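Local atomic coordinates of mandelate racemase/muconate lactonizing enzyme-like protein (Roseovarius sp. TM1035, PDB entry 3RCY), a protein that is of undetermined specificity but, as a mandelate racemase/muconate lactonizing enzyme relative, binds magnesium and probably carries out enolase-superfamily chemistry on an unidentified substrate. Residues P172-A182 with L387-Y396; T216-Q224 with A245-I255. All blocks are in the same frame, centred on the assembly; numbering follows the deposited sequence.

How the interactions relate
Both interactions lie on one side of the chain's centre, on the flank of the barrel, with their own centres about 18 Å apart. Interaction 1 brings the loop 172-182, which follows strand 164-167, against the tail 387-396; interaction 2 pairs helix 216-226 with helix 243-252, two successive outer helices. Both segments of interaction 2 fall between those of interaction 1 in sequence, so the tail returns to the barrel after the chain has passed through the helix pair. The two meet directly: Met180 SD lies 3.6 Å from Gly218 CA, and Pro181 also packs on that glycine. Both also touch the third subunit, so this flank of the barrel takes part in the assembly.

Interaction 1 of 2, residues P172-A182 with L387-Y396; sequences PYTLRGGHMPA and LEMQEASCDY
Thr174 and Gln390 lie side by side in a single parallel beta bridge. Its firm bond runs from Leu175 N to Gln390 O, 2.9 Å; the partner bond from Gln390 N to Tyr173 O is weak, and a water also bridges those atoms.

Among side-chain bonds, the Tyr396 hydroxyl donates to Met180 O (OH to O 2.7 Å), lying in the carbonyl plane. In one of its two modelled conformers, Arg176 gives Glu391 O a bond from NE (2.8 Å), tilted 25° from the guanidinium plane, and a weak one from NH2; Ser393 CB covers one face of the group, and Met122 O of the third subunit holds NH1. Within 387-396, Gln390 NE2 bonds Ala392 O at an N-H...O angle of 172°, though from above the carbonyl plane.

A CH-pi contact sets Cys394 CB over one His179 ring face, 3.8 Å from the centroid, while SG, anti to the backbone N (chi1 177°), meets it obliquely. Met389 CG meets the Tyr173 ring edge, 3.8 Å from CD2, and Ala182 CB lies 3.6 Å from Tyr396 CD1. Arg77 of the second subunit salt-bridges Glu391. The whole is a C-terminal tail laid along a beta-alpha loop of the enolase-type barrel.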
ATOM      1  N   PRO A 172     -14.027  -9.562 -32.407  1.00 20.92           N
ATOM      2  CA  PRO A 172     -14.531 -10.794 -31.818  1.00 21.46           C
ATOM      3  C   PRO A 172     -13.868 -11.118 -30.489  1.00 21.45           C
ATOM      4  O   PRO A 172     -12.693 -10.798 -30.280  1.00 21.27           O
ATOM      5  CB  PRO A 172     -14.167 -11.852 -32.860  1.00 21.96           C
ATOM      6  CG  PRO A 172     -12.910 -11.323 -33.508  1.00 33.31           C
ATOM      7  CD  PRO A 172     -12.956  -9.809 -33.394  1.00 21.83           C
ATOM      8  N   TYR A 173     -14.638 -11.718 -29.590  1.00 21.29           N
ATOM      9  CA  TYR A 173     -14.071 -12.352 -28.412  1.00 21.30           C
ATOM     10  C   TYR A 173     -13.720 -13.791 -28.772  1.00 20.36           C
ATOM     11  O   TYR A 173     -14.493 -14.460 -29.454  1.00 20.74           O
ATOM     12  CB  TYR A 173     -15.040 -12.304 -27.232  1.00 22.24           C
ATOM     13  CG  TYR A 173     -16.506 -12.551 -27.550  1.00 32.11           C
ATOM     14  CD1 TYR A 173     -17.358 -11.490 -27.885  1.00 23.19           C
ATOM     15  CD2 TYR A 173     -17.052 -13.839 -27.479  1.00 23.35           C
ATOM     16  CE1 TYR A 173     -18.716 -11.705 -28.155  1.00 32.16           C
ATOM     17  CE2 TYR A 173     -18.411 -14.065 -27.747  1.00 32.16           C
ATOM     18  CZ  TYR A 173     -19.233 -12.994 -28.081  1.00 23.88           C
ATOM     19  OH  TYR A 173     -20.568 -13.211 -28.345  1.00 32.63           O
ATOM     20  N   THR A 174     -12.549 -14.255 -28.339  1.00 18.95           N
ATOM     21  CA  THR A 174     -12.134 -15.628 -28.635  1.00 18.93           C
ATOM     22  C   THR A 174     -11.713 -16.406 -27.382  1.00 18.33           C
ATOM     23  O   THR A 174     -11.423 -15.827 -26.323  1.00 17.69           O
ATOM     24  CB  THR A 174     -10.997 -15.714 -29.704  1.00 19.30           C
ATOM     25  OG1 THR A 174      -9.725 -15.666 -29.055  1.00 22.61           O
ATOM     26  CG2 THR A 174     -11.092 -14.592 -30.738  1.00 23.01           C
ATOM     27  N   LEU A 175     -11.667 -17.727 -27.532  1.00 17.96           N
ATOM     28  CA  LEU A 175     -11.398 -18.631 -26.421  1.00 17.70           C
ATOM     29  C   LEU A 175      -9.956 -18.575 -25.911  1.00 16.72           C
ATOM     30  O   LEU A 175      -9.663 -19.116 -24.857  1.00 16.22           O
ATOM     31  CB  LEU A 175     -11.792 -20.073 -26.800  1.00 18.12           C
ATOM     32  CG  LEU A 175     -11.178 -20.722 -28.044  1.00 24.13           C
ATOM     33  CD1 LEU A 175      -9.759 -21.167 -27.778  1.00 19.16           C
ATOM     34  CD2 LEU A 175     -12.026 -21.908 -28.512  1.00 19.32           C
ATOM     35  N   ARG A 176      -9.069 -17.930 -26.667  1.00 17.22           N
ATOM     36  CA  ARG A 176      -7.655 -17.829 -26.304  0.50 17.55           C
ATOM     37  C   ARG A 176      -7.438 -16.924 -25.085  1.00 17.26           C
ATOM     38  O   ARG A 176      -6.443 -17.062 -24.358  1.00 17.68           O
ATOM     39  CB  ARG A 176      -6.848 -17.338 -27.511  0.50 18.32           C
ATOM     40  CG  ARG A 176      -7.021 -18.227 -28.752  0.50 17.61           C
ATOM     41  CD  ARG A 176      -6.985 -17.439 -30.055  0.50 19.17           C
ATOM     42  NE  ARG A 176      -7.234 -18.311 -31.201  0.50 18.09           N
ATOM     43  CZ  ARG A 176      -6.375 -19.229 -31.626  0.50 19.63           C
ATOM     44  NH1 ARG A 176      -5.220 -19.383 -30.999  0.50 18.30           N
ATOM     45  NH2 ARG A 176      -6.664 -19.991 -32.673  0.50 18.63           N
ATOM     46  N   GLY A 177      -8.380 -16.012 -24.861  1.00 16.26           N
ATOM     47  CA  GLY A 177      -8.281 -15.028 -23.784  1.00 16.01           C
ATOM     48  C   GLY A 177      -8.012 -13.656 -24.370  1.00 16.07           C
ATOM     49  O   GLY A 177      -8.188 -13.443 -25.571  1.00 16.81           O
ATOM     50  N   GLY A 178      -7.571 -12.724 -23.534  1.00 15.35           N
ATOM     51  CA  GLY A 178      -7.304 -11.356 -23.983  1.00 14.81           C
ATOM     52  C   GLY A 178      -6.386 -11.297 -25.193  1.00 14.09           C
ATOM     53  O   GLY A 178      -5.424 -12.072 -25.292  1.00 13.79           O
ATOM     54  N   HIS A 179      -6.695 -10.398 -26.125  1.00 13.21           N
ATOM     55  CA  HIS A 179      -5.796 -10.115 -27.241  1.00 13.39           C
ATOM     56  C   HIS A 179      -5.635  -8.614 -27.430  1.00 13.08           C
ATOM     57  O   HIS A 179      -6.368  -7.825 -26.832  1.00 13.01           O
ATOM     58  CB  HIS A 179      -6.250 -10.807 -28.550  1.00 13.89           C
ATOM     59  CG  HIS A 179      -7.587 -10.351 -29.054  1.00 14.59           C
ATOM     60  ND1 HIS A 179      -8.734 -11.100 -28.903  1.00 14.25           N
ATOM     61  CD2 HIS A 179      -7.957  -9.228 -29.718  1.00 14.22           C
ATOM     62  CE1 HIS A 179      -9.754 -10.458 -29.446  1.00 14.31           C
ATOM     63  NE2 HIS A 179      -9.310  -9.316 -29.942  1.00 14.91           N
ATOM     64  N   MET A 180      -4.669  -8.219 -28.249  1.00 12.97           N
ATOM     65  CA  MET A 180      -4.479  -6.811 -28.583  1.00 13.66           C
ATOM     66  C   MET A 180      -5.409  -6.469 -29.746  1.00 13.84           C
ATOM     67  O   MET A 180      -5.462  -7.214 -30.722  1.00 14.45           O
ATOM     68  CB  MET A 180      -3.009  -6.561 -28.955  1.00 14.00           C
ATOM     69  CG  MET A 180      -2.654  -5.116 -29.294  1.00 11.30           C
ATOM     70  SD  MET A 180      -2.582  -4.026 -27.861  1.00 14.18           S
ATOM     71  CE  MET A 180      -1.009  -4.499 -27.106  1.00 11.04           C
ATOM     72  N   PRO A 181      -6.162  -5.354 -29.650  1.00 13.76           N
ATOM     73  CA  PRO A 181      -6.990  -4.963 -30.798  1.00 13.84           C
ATOM     74  C   PRO A 181      -6.138  -4.681 -32.037  1.00 14.31           C
ATOM     75  O   PRO A 181      -4.993  -4.224 -31.921  1.00 13.88           O
ATOM     76  CB  PRO A 181      -7.659  -3.660 -30.329  1.00 13.75           C
ATOM     77  CG  PRO A 181      -6.715  -3.115 -29.267  1.00 11.91           C
ATOM     78  CD  PRO A 181      -6.230  -4.361 -28.560  1.00 13.40           C
ATOM     79  N   ALA A 182      -6.697  -4.962 -33.211  1.00 14.79           N
ATOM     80  CA  ALA A 182      -6.109  -4.520 -34.467  1.00 15.65           C
ATOM     81  C   ALA A 182      -6.295  -3.002 -34.556  1.00 16.06           C
ATOM     82  O   ALA A 182      -7.185  -2.463 -33.901  1.00 15.52           O
ATOM     83  CB  ALA A 182      -6.799  -5.210 -35.615  1.00 15.80           C
ATOM     84  N   LEU A 387     -24.723 -18.635 -25.923  1.00 23.52           N
ATOM     85  CA  LEU A 387     -23.734 -17.840 -26.657  1.00 24.89           C
ATOM     86  C   LEU A 387     -22.472 -18.683 -26.780  1.00 25.90           C
ATOM     87  O   LEU A 387     -22.298 -19.632 -26.019  1.00 25.80           O
ATOM     88  CB  LEU A 387     -23.394 -16.554 -25.902  1.00 24.80           C
ATOM     89  CG  LEU A 387     -24.452 -15.451 -25.857  1.00 27.31           C
ATOM     90  CD1 LEU A 387     -24.131 -14.475 -24.725  1.00 24.82           C
ATOM     91  CD2 LEU A 387     -24.557 -14.730 -27.201  1.00 25.34           C
ATOM     92  N   GLU A 388     -21.591 -18.332 -27.715  1.00 27.18           N
ATOM     93  CA  GLU A 388     -20.350 -19.092 -27.934  1.00 29.12           C
ATOM     94  C   GLU A 388     -19.150 -18.189 -28.194  1.00 30.05           C
ATOM     95  O   GLU A 388     -19.312 -17.062 -28.663  1.00 30.05           O
ATOM     96  CB  GLU A 388     -20.519 -20.100 -29.082  1.00 30.04           C
ATOM     97  CG  GLU A 388     -21.344 -21.325 -28.694  1.00 41.30           C
ATOM     98  CD  GLU A 388     -21.755 -22.192 -29.875  1.00 31.62           C
ATOM     99  OE1 GLU A 388     -21.594 -21.755 -31.038  1.00 42.07           O
ATOM    100  OE2 GLU A 388     -22.249 -23.314 -29.629  1.00 41.75           O
ATOM    101  N   MET A 389     -17.954 -18.687 -27.876  1.00 30.94           N
ATOM    102  CA  MET A 389     -16.706 -17.949 -28.112  1.00 32.18           C
ATOM    103  C   MET A 389     -15.919 -18.529 -29.282  1.00 33.73           C
ATOM    104  O   MET A 389     -15.661 -19.730 -29.334  1.00 34.16           O
ATOM    105  CB  MET A 389     -15.822 -17.911 -26.854  1.00 31.87           C
ATOM    106  CG  MET A 389     -16.437 -17.152 -25.690  1.00 25.92           C
ATOM    107  SD  MET A 389     -15.323 -16.849 -24.310  1.00 31.02           S
ATOM    108  CE  MET A 389     -14.638 -15.245 -24.740  1.00 26.21           C
ATOM    109  N   GLN A 390     -15.539 -17.651 -30.207  1.00 34.71           N
ATOM    110  CA  GLN A 390     -14.749 -17.987 -31.397  1.00 35.74           C
ATOM    111  C   GLN A 390     -13.474 -18.780 -31.080  1.00 36.09           C
ATOM    112  O   GLN A 390     -12.846 -18.562 -30.044  1.00 34.96           O
ATOM    113  CB  GLN A 390     -14.360 -16.685 -32.102  1.00 35.91           C
ATOM    114  CG  GLN A 390     -14.197 -16.787 -33.599  1.00 43.51           C
ATOM    115  CD  GLN A 390     -13.954 -15.431 -34.235  1.00 36.75           C
ATOM    116  OE1 GLN A 390     -14.894 -14.760 -34.660  1.00 43.49           O
ATOM    117  NE2 GLN A 390     -12.691 -15.017 -34.288  1.00 43.29           N
ATOM    118  N   GLU A 391     -13.098 -19.697 -31.976  1.00 37.58           N
ATOM    119  CA  GLU A 391     -11.794 -20.366 -31.880  1.00 38.81           C
ATOM    120  C   GLU A 391     -10.709 -19.629 -32.676  1.00 40.30           C
ATOM    121  O   GLU A 391      -9.588 -19.455 -32.186  1.00 40.49           O
ATOM    122  CB  GLU A 391     -11.864 -21.851 -32.285  1.00 38.79           C
ATOM    123  CG  GLU A 391     -10.504 -22.565 -32.190  1.00 36.00           C
ATOM    124  CD  GLU A 391     -10.606 -24.063 -31.955  1.00 38.80           C
ATOM    125  OE1 GLU A 391     -11.447 -24.501 -31.142  1.00 35.76           O
ATOM    126  OE2 GLU A 391      -9.815 -24.800 -32.574  1.00 36.55           O
ATOM    127  N   ALA A 392     -11.049 -19.202 -33.894  1.00 41.56           N
ATOM    128  CA  ALA A 392     -10.133 -18.433 -34.744  1.00 42.87           C
ATOM    129  C   ALA A 392      -9.666 -17.154 -34.043  1.00 43.72           C
ATOM    130  O   ALA A 392     -10.443 -16.496 -33.349  1.00 43.32           O
ATOM    131  CB  ALA A 392     -10.792 -18.101 -36.081  1.00 43.03           C
ATOM    132  N   SER A 393      -8.393 -16.813 -34.229  1.00 44.99           N
ATOM    133  CA  SER A 393      -7.807 -15.621 -33.611  1.00 45.94           C
ATOM    134  C   SER A 393      -8.338 -14.323 -34.226  1.00 46.87           C
ATOM    135  O   SER A 393      -8.966 -14.343 -35.294  1.00 46.98           O
ATOM    136  CB  SER A 393      -6.279 -15.663 -33.726  1.00 46.23           C
ATOM    137  OG  SER A 393      -5.873 -15.489 -35.074  1.00 51.03           O
ATOM    138  N   CYS A 394      -8.082 -13.207 -33.539  1.00 47.48           N
ATOM    139  CA  CYS A 394      -8.350 -11.868 -34.062  1.00 48.30           C
ATOM    140  C   CYS A 394      -7.658 -11.669 -35.420  1.00 49.41           C
ATOM    141  O   CYS A 394      -6.517 -12.103 -35.613  1.00 49.53           O
ATOM    142  CB  CYS A 394      -7.883 -10.805 -33.060  1.00 48.11           C
ATOM    143  SG  CYS A 394      -8.069  -9.075 -33.606  1.00 49.70           S
ATOM    144  N   ASP A 395      -8.359 -11.021 -36.350  1.00 50.20           N
ATOM    145  CA  ASP A 395      -7.849 -10.800 -37.706  1.00 51.29           C
ATOM    146  C   ASP A 395      -7.076  -9.479 -37.807  1.00 51.89           C
ATOM    147  O   ASP A 395      -7.627  -8.395 -37.566  1.00 51.80           O
ATOM    148  CB  ASP A 395      -9.002 -10.835 -38.723  1.00 51.69           C
ATOM    149  CG  ASP A 395      -8.531 -11.113 -40.155  1.00 59.88           C
ATOM    150  OD1 ASP A 395      -7.397 -10.729 -40.527  1.00 52.47           O
ATOM    151  OD2 ASP A 395      -9.312 -11.717 -40.920  1.00 52.45           O
ATOM    152  N   TYR A 396      -5.798  -9.581 -38.159  1.00 52.45           N
ATOM    153  CA  TYR A 396      -4.949  -8.397 -38.345  1.00 52.95           C
ATOM    154  C   TYR A 396      -4.698  -8.109 -39.832  1.00 54.14           C
ATOM    155  O   TYR A 396      -4.207  -7.037 -40.195  1.00 54.23           O
ATOM    156  CB  TYR A 396      -3.648  -8.516 -37.528  1.00 52.33           C
ATOM    157  CG  TYR A 396      -3.923  -8.764 -36.058  1.00 46.06           C
ATOM    158  CD1 TYR A 396      -4.277  -7.710 -35.206  1.00 51.36           C
ATOM    159  CD2 TYR A 396      -3.872 -10.059 -35.526  1.00 51.64           C
ATOM    160  CE1 TYR A 396      -4.561  -7.936 -33.859  1.00 45.28           C
ATOM    161  CE2 TYR A 396      -4.148 -10.296 -34.175  1.00 45.49           C
ATOM    162  CZ  TYR A 396      -4.492  -9.227 -33.350  1.00 50.98           C
ATOM    163  OH  TYR A 396      -4.767  -9.448 -32.021  1.00 44.76           O
TER
HETATM  164  O   HOH W   1     -16.908 -15.339 -30.847  1.00 34.03           O
HETATM  165  O   HOH W   2      -2.874 -10.198 -29.307  1.00 14.80           O

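Interaction 2 of 2, residues T216-Q224 with A245-I255; sequences TAGAIRLGQ and AMAQVARAVRI
Thr216 presses both its branches against the helix opposite. The hydroxyl rests on Ala245, OG1 to CB 3.4 Å; the methyl, CG2, anti to the backbone N, points into the interface and lies among Ala245 O, Gln248 CB and Val249 CG2, the last at 3.8 Å. The threonine and Gln248 side chains cross at about a right angle, and one water joins their polar ends, lying 2.7 Å from Thr216 OG1 and giving a hydrogen bond to Gln248 OE1. A glycine in its place would probably leave this water without its second anchor and open a gap beside Val249 CG2.

One turn on, Ala219 and Ile220 take over. Ala219 CB faces the Val249 methyls, while Ile220 sends CG1 beside its own backbone N (chi1 -66°), which carries CD1 across to Ala252 CB at 3.7 Å. Val253 brings CG1 to within 3.9 Å of Ile220 CA and also covers Gly223. Any side chain at that glycine would run into this methyl, so the close fit there depends on its absence. Ile255 ends the row, its CD1 3.5 Å from Gly223 O.

The two helices, neighbouring outer helices of the beta/alpha barrel, run nearly parallel, crossing at -24° with their axes 9.3 Å apart. Underneath lies strand 233-235, which comes between them in the chain (alpha-beta-alpha): its Tyr234 touches Val249, Val253 and Ile255 and hydrogen-bonds Ala219 O. Helix 183-200 packs beside helix 216-226 through Leu222, and strand 257-259 receives Met246 and Ala250.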
ATOM      1  N   THR A 216      -5.045  -6.279 -20.824  1.00 12.03           N
ATOM      2  CA  THR A 216      -5.054  -5.009 -20.107  1.00 12.10           C
ATOM      3  C   THR A 216      -4.488  -3.905 -20.999  1.00 12.11           C
ATOM      4  O   THR A 216      -5.087  -2.832 -21.144  1.00 11.59           O
ATOM      5  CB  THR A 216      -4.217  -5.130 -18.824  1.00 12.56           C
ATOM      6  OG1 THR A 216      -4.615  -6.314 -18.123  1.00 13.58           O
ATOM      7  CG2 THR A 216      -4.414  -3.912 -17.918  1.00 13.83           C
ATOM      8  N   ALA A 217      -3.341  -4.196 -21.606  1.00 12.63           N
ATOM      9  CA  ALA A 217      -2.673  -3.286 -22.534  1.00 12.92           C
ATOM     10  C   ALA A 217      -3.599  -2.866 -23.679  1.00 13.55           C
ATOM     11  O   ALA A 217      -3.713  -1.676 -24.001  1.00 13.73           O
ATOM     12  CB  ALA A 217      -1.424  -3.952 -23.089  1.00 12.98           C
ATOM     13  N   GLY A 218      -4.253  -3.856 -24.283  1.00 13.56           N
ATOM     14  CA  GLY A 218      -5.179  -3.635 -25.388  1.00 13.11           C
ATOM     15  C   GLY A 218      -6.390  -2.815 -25.001  1.00 12.95           C
ATOM     16  O   GLY A 218      -6.794  -1.916 -25.745  1.00 12.92           O
ATOM     17  N   ALA A 219      -6.953  -3.115 -23.831  1.00 12.83           N
ATOM     18  CA  ALA A 219      -8.124  -2.403 -23.313  1.00 12.85           C
ATOM     19  C   ALA A 219      -7.825  -0.936 -23.044  1.00 13.39           C
ATOM     20  O   ALA A 219      -8.683  -0.074 -23.246  1.00 13.63           O
ATOM     21  CB  ALA A 219      -8.640  -3.068 -22.044  1.00 12.35           C
ATOM     22  N   ILE A 220      -6.607  -0.662 -22.582  1.00 13.32           N
ATOM     23  CA  ILE A 220      -6.156   0.711 -22.341  1.00 12.96           C
ATOM     24  C   ILE A 220      -5.953   1.483 -23.654  1.00 13.32           C
ATOM     25  O   ILE A 220      -6.388   2.629 -23.766  1.00 13.29           O
ATOM     26  CB  ILE A 220      -4.901   0.750 -21.431  1.00 12.94           C
ATOM     27  CG1 ILE A 220      -5.271   0.247 -20.020  1.00 11.97           C
ATOM     28  CG2 ILE A 220      -4.302   2.177 -21.356  1.00 12.49           C
ATOM     29  CD1 ILE A 220      -4.078  -0.188 -19.166  1.00 13.09           C
ATOM     30  N   ARG A 221      -5.322   0.856 -24.648  1.00 13.55           N
ATOM     31  CA  ARG A 221      -5.154   1.503 -25.956  1.00 14.00           C
ATOM     32  C   ARG A 221      -6.499   1.821 -26.626  1.00 14.36           C
ATOM     33  O   ARG A 221      -6.670   2.899 -27.196  1.00 14.40           O
ATOM     34  CB  ARG A 221      -4.281   0.666 -26.882  1.00 14.05           C
ATOM     35  CG  ARG A 221      -2.823   0.565 -26.428  1.00 12.88           C
ATOM     36  CD  ARG A 221      -1.948  -0.052 -27.515  1.00 14.11           C
ATOM     37  NE  ARG A 221      -2.121   0.627 -28.796  1.00 13.23           N
ATOM     38  CZ  ARG A 221      -2.478   0.039 -29.935  1.00 14.45           C
ATOM     39  NH1 ARG A 221      -2.683  -1.281 -29.993  1.00 12.92           N
ATOM     40  NH2 ARG A 221      -2.609   0.777 -31.028  1.00 12.76           N
ATOM     41  N   LEU A 222      -7.450   0.893 -26.545  1.00 14.43           N
ATOM     42  CA  LEU A 222      -8.775   1.126 -27.131  1.00 14.89           C
ATOM     43  C   LEU A 222      -9.552   2.167 -26.330  1.00 14.48           C
ATOM     44  O   LEU A 222     -10.162   3.084 -26.898  1.00 14.06           O
ATOM     45  CB  LEU A 222      -9.578  -0.176 -27.252  1.00 14.87           C
ATOM     46  CG  LEU A 222     -11.038  -0.020 -27.706  1.00 18.16           C
ATOM     47  CD1 LEU A 222     -11.116   0.401 -29.164  1.00 15.35           C
ATOM     48  CD2 LEU A 222     -11.801  -1.311 -27.492  1.00 15.38           C
ATOM     49  N   GLY A 223      -9.518   2.018 -25.012  1.00 14.76           N
ATOM     50  CA  GLY A 223     -10.173   2.948 -24.098  1.00 15.00           C
ATOM     51  C   GLY A 223      -9.777   4.394 -24.332  1.00 15.57           C
ATOM     52  O   GLY A 223     -10.642   5.257 -24.468  1.00 15.43           O
ATOM     53  N   GLN A 224      -8.469   4.665 -24.385  1.00 15.57           N
ATOM     54  CA  GLN A 224      -7.999   6.036 -24.536  1.00 15.88           C
ATOM     55  C   GLN A 224      -8.465   6.685 -25.853  1.00 15.81           C
ATOM     56  O   GLN A 224      -8.728   7.886 -25.895  1.00 15.42           O
ATOM     57  CB  GLN A 224      -6.472   6.131 -24.345  1.00 16.85           C
ATOM     58  CG  GLN A 224      -5.624   5.593 -25.491  1.00 21.95           C
ATOM     59  CD  GLN A 224      -4.141   5.567 -25.142  1.00 18.34           C
ATOM     60  OE1 GLN A 224      -3.371   6.421 -25.588  1.00 22.17           O
ATOM     61  NE2 GLN A 224      -3.743   4.597 -24.323  1.00 21.69           N
ATOM     62  N   ALA A 245      -6.401  -7.037 -13.167  1.00 11.49           N
ATOM     63  CA  ALA A 245      -6.237  -6.537 -14.530  1.00 11.09           C
ATOM     64  C   ALA A 245      -7.301  -5.505 -14.861  1.00 11.19           C
ATOM     65  O   ALA A 245      -7.013  -4.502 -15.501  1.00 11.27           O
ATOM     66  CB  ALA A 245      -6.257  -7.686 -15.544  1.00 10.40           C
ATOM     67  N   MET A 246      -8.535  -5.739 -14.416  1.00 11.08           N
ATOM     68  CA  MET A 246      -9.604  -4.792 -14.706  1.00 11.31           C
ATOM     69  C   MET A 246      -9.429  -3.470 -13.958  1.00 10.97           C
ATOM     70  O   MET A 246      -9.725  -2.402 -14.507  1.00 10.72           O
ATOM     71  CB  MET A 246     -10.986  -5.393 -14.436  1.00 12.23           C
ATOM     72  CG  MET A 246     -12.106  -4.539 -15.035  1.00 13.15           C
ATOM     73  SD  MET A 246     -13.733  -5.258 -14.835  1.00 13.31           S
ATOM     74  CE  MET A 246     -13.677  -6.521 -16.120  1.00 12.82           C
ATOM     75  N   ALA A 247      -8.941  -3.541 -12.719  1.00 10.71           N
ATOM     76  CA  ALA A 247      -8.663  -2.334 -11.945  1.00 11.54           C
ATOM     77  C   ALA A 247      -7.553  -1.517 -12.602  1.00 12.35           C
ATOM     78  O   ALA A 247      -7.577  -0.289 -12.542  1.00 12.44           O
ATOM     79  CB  ALA A 247      -8.305  -2.677 -10.505  1.00 11.03           C
ATOM     80  N   GLN A 248      -6.588  -2.201 -13.224  1.00 13.01           N
ATOM     81  CA  GLN A 248      -5.549  -1.515 -13.989  1.00 13.94           C
ATOM     82  C   GLN A 248      -6.141  -0.714 -15.145  1.00 13.64           C
ATOM     83  O   GLN A 248      -5.752   0.441 -15.363  1.00 13.05           O
ATOM     84  CB  GLN A 248      -4.508  -2.492 -14.518  1.00 15.13           C
ATOM     85  CG  GLN A 248      -3.501  -2.971 -13.489  1.00 21.56           C
ATOM     86  CD  GLN A 248      -2.545  -3.987 -14.077  1.00 16.87           C
ATOM     87  OE1 GLN A 248      -2.894  -5.155 -14.274  1.00 21.73           O
ATOM     88  NE2 GLN A 248      -1.328  -3.543 -14.375  1.00 22.47           N
ATOM     89  N   VAL A 249      -7.072  -1.324 -15.886  1.00 13.60           N
ATOM     90  CA  VAL A 249      -7.782  -0.612 -16.953  1.00 13.59           C
ATOM     91  C   VAL A 249      -8.551   0.583 -16.359  1.00 13.43           C
ATOM     92  O   VAL A 249      -8.450   1.709 -16.863  1.00 13.38           O
ATOM     93  CB  VAL A 249      -8.739  -1.540 -17.742  1.00 13.56           C
ATOM     94  CG1 VAL A 249      -9.470  -0.755 -18.826  1.00 13.66           C
ATOM     95  CG2 VAL A 249      -7.976  -2.703 -18.359  1.00 13.44           C
ATOM     96  N   ALA A 250      -9.286   0.336 -15.276  1.00 12.94           N
ATOM     97  CA  ALA A 250     -10.093   1.373 -14.641  1.00 13.73           C
ATOM     98  C   ALA A 250      -9.269   2.604 -14.244  1.00 14.04           C
ATOM     99  O   ALA A 250      -9.718   3.731 -14.433  1.00 13.94           O
ATOM    100  CB  ALA A 250     -10.850   0.810 -13.438  1.00 14.03           C
ATOM    101  N   ARG A 251      -8.064   2.379 -13.717  1.00 14.56           N
ATOM    102  CA  ARG A 251      -7.181   3.485 -13.305  1.00 15.96           C
ATOM    103  C   ARG A 251      -6.556   4.231 -14.489  1.00 15.83           C
ATOM    104  O   ARG A 251      -6.206   5.404 -14.365  1.00 15.90           O
ATOM    105  CB  ARG A 251      -6.059   2.971 -12.392  1.00 17.47           C
ATOM    106  CG  ARG A 251      -6.518   2.530 -11.000  1.00 23.72           C
ATOM    107  CD  ARG A 251      -5.328   2.272 -10.076  1.00 19.99           C
ATOM    108  NE  ARG A 251      -4.501   1.141 -10.506  1.00 24.07           N
ATOM    109  CZ  ARG A 251      -4.707  -0.124 -10.136  1.00 21.23           C
ATOM    110  NH1 ARG A 251      -5.729  -0.434  -9.339  1.00 24.15           N
ATOM    111  NH2 ARG A 251      -3.898  -1.082 -10.569  1.00 24.04           N
ATOM    112  N   ALA A 252      -6.413   3.543 -15.621  1.00 15.17           N
ATOM    113  CA  ALA A 252      -5.693   4.076 -16.781  1.00 15.87           C
ATOM    114  C   ALA A 252      -6.580   4.653 -17.891  1.00 16.44           C
ATOM    115  O   ALA A 252      -6.067   5.258 -18.830  1.00 17.35           O
ATOM    116  CB  ALA A 252      -4.752   3.007 -17.358  1.00 15.42           C
ATOM    117  N   VAL A 253      -7.892   4.468 -17.794  1.00 15.90           N
ATOM    118  CA  VAL A 253      -8.815   5.067 -18.769  1.00 16.63           C
ATOM    119  C   VAL A 253      -9.785   6.023 -18.054  1.00 17.41           C
ATOM    120  O   VAL A 253     -10.128   5.804 -16.895  1.00 17.57           O
ATOM    121  CB  VAL A 253      -9.573   3.993 -19.613  1.00 16.54           C
ATOM    122  CG1 VAL A 253      -8.583   3.054 -20.335  1.00 18.56           C
ATOM    123  CG2 VAL A 253     -10.540   3.194 -18.745  1.00 19.40           C
ATOM    124  N   ARG A 254     -10.210   7.083 -18.737  1.00 18.17           N
ATOM    125  CA  ARG A 254     -11.027   8.130 -18.093  1.00 19.13           C
ATOM    126  C   ARG A 254     -12.537   7.832 -18.145  1.00 19.17           C
ATOM    127  O   ARG A 254     -13.368   8.661 -17.737  1.00 21.09           O
ATOM    128  CB  ARG A 254     -10.708   9.513 -18.683  1.00 20.19           C
ATOM    129  CG  ARG A 254      -9.210   9.846 -18.751  1.00 22.07           C
ATOM    130  CD  ARG A 254      -8.977  11.354 -18.805  1.00 21.75           C
ATOM    131  NE  ARG A 254      -9.185  11.944 -17.482  1.00 21.80           N
ATOM    132  CZ  ARG A 254      -9.156  13.244 -17.208  1.00 22.31           C
ATOM    133  NH1 ARG A 254      -8.927  14.132 -18.169  1.00 21.98           N
ATOM    134  NH2 ARG A 254      -9.353  13.655 -15.956  1.00 22.00           N
ATOM    135  N   ILE A 255     -12.873   6.633 -18.610  1.00 16.68           N
ATOM    136  CA  ILE A 255     -14.247   6.154 -18.749  1.00 15.09           C
ATOM    137  C   ILE A 255     -14.572   5.186 -17.602  1.00 14.00           C
ATOM    138  O   ILE A 255     -13.744   4.346 -17.260  1.00 13.72           O
ATOM    139  CB  ILE A 255     -14.410   5.363 -20.080  1.00 14.75           C
ATOM    140  CG1 ILE A 255     -13.762   6.110 -21.253  1.00  9.05           C
ATOM    141  CG2 ILE A 255     -15.885   5.036 -20.374  1.00  8.16           C
ATOM    142  CD1 ILE A 255     -13.457   5.196 -22.466  1.00 15.29           C
TER
HETATM  143  O   HOH W   3      -2.624  -6.683 -16.386  1.00 11.60           O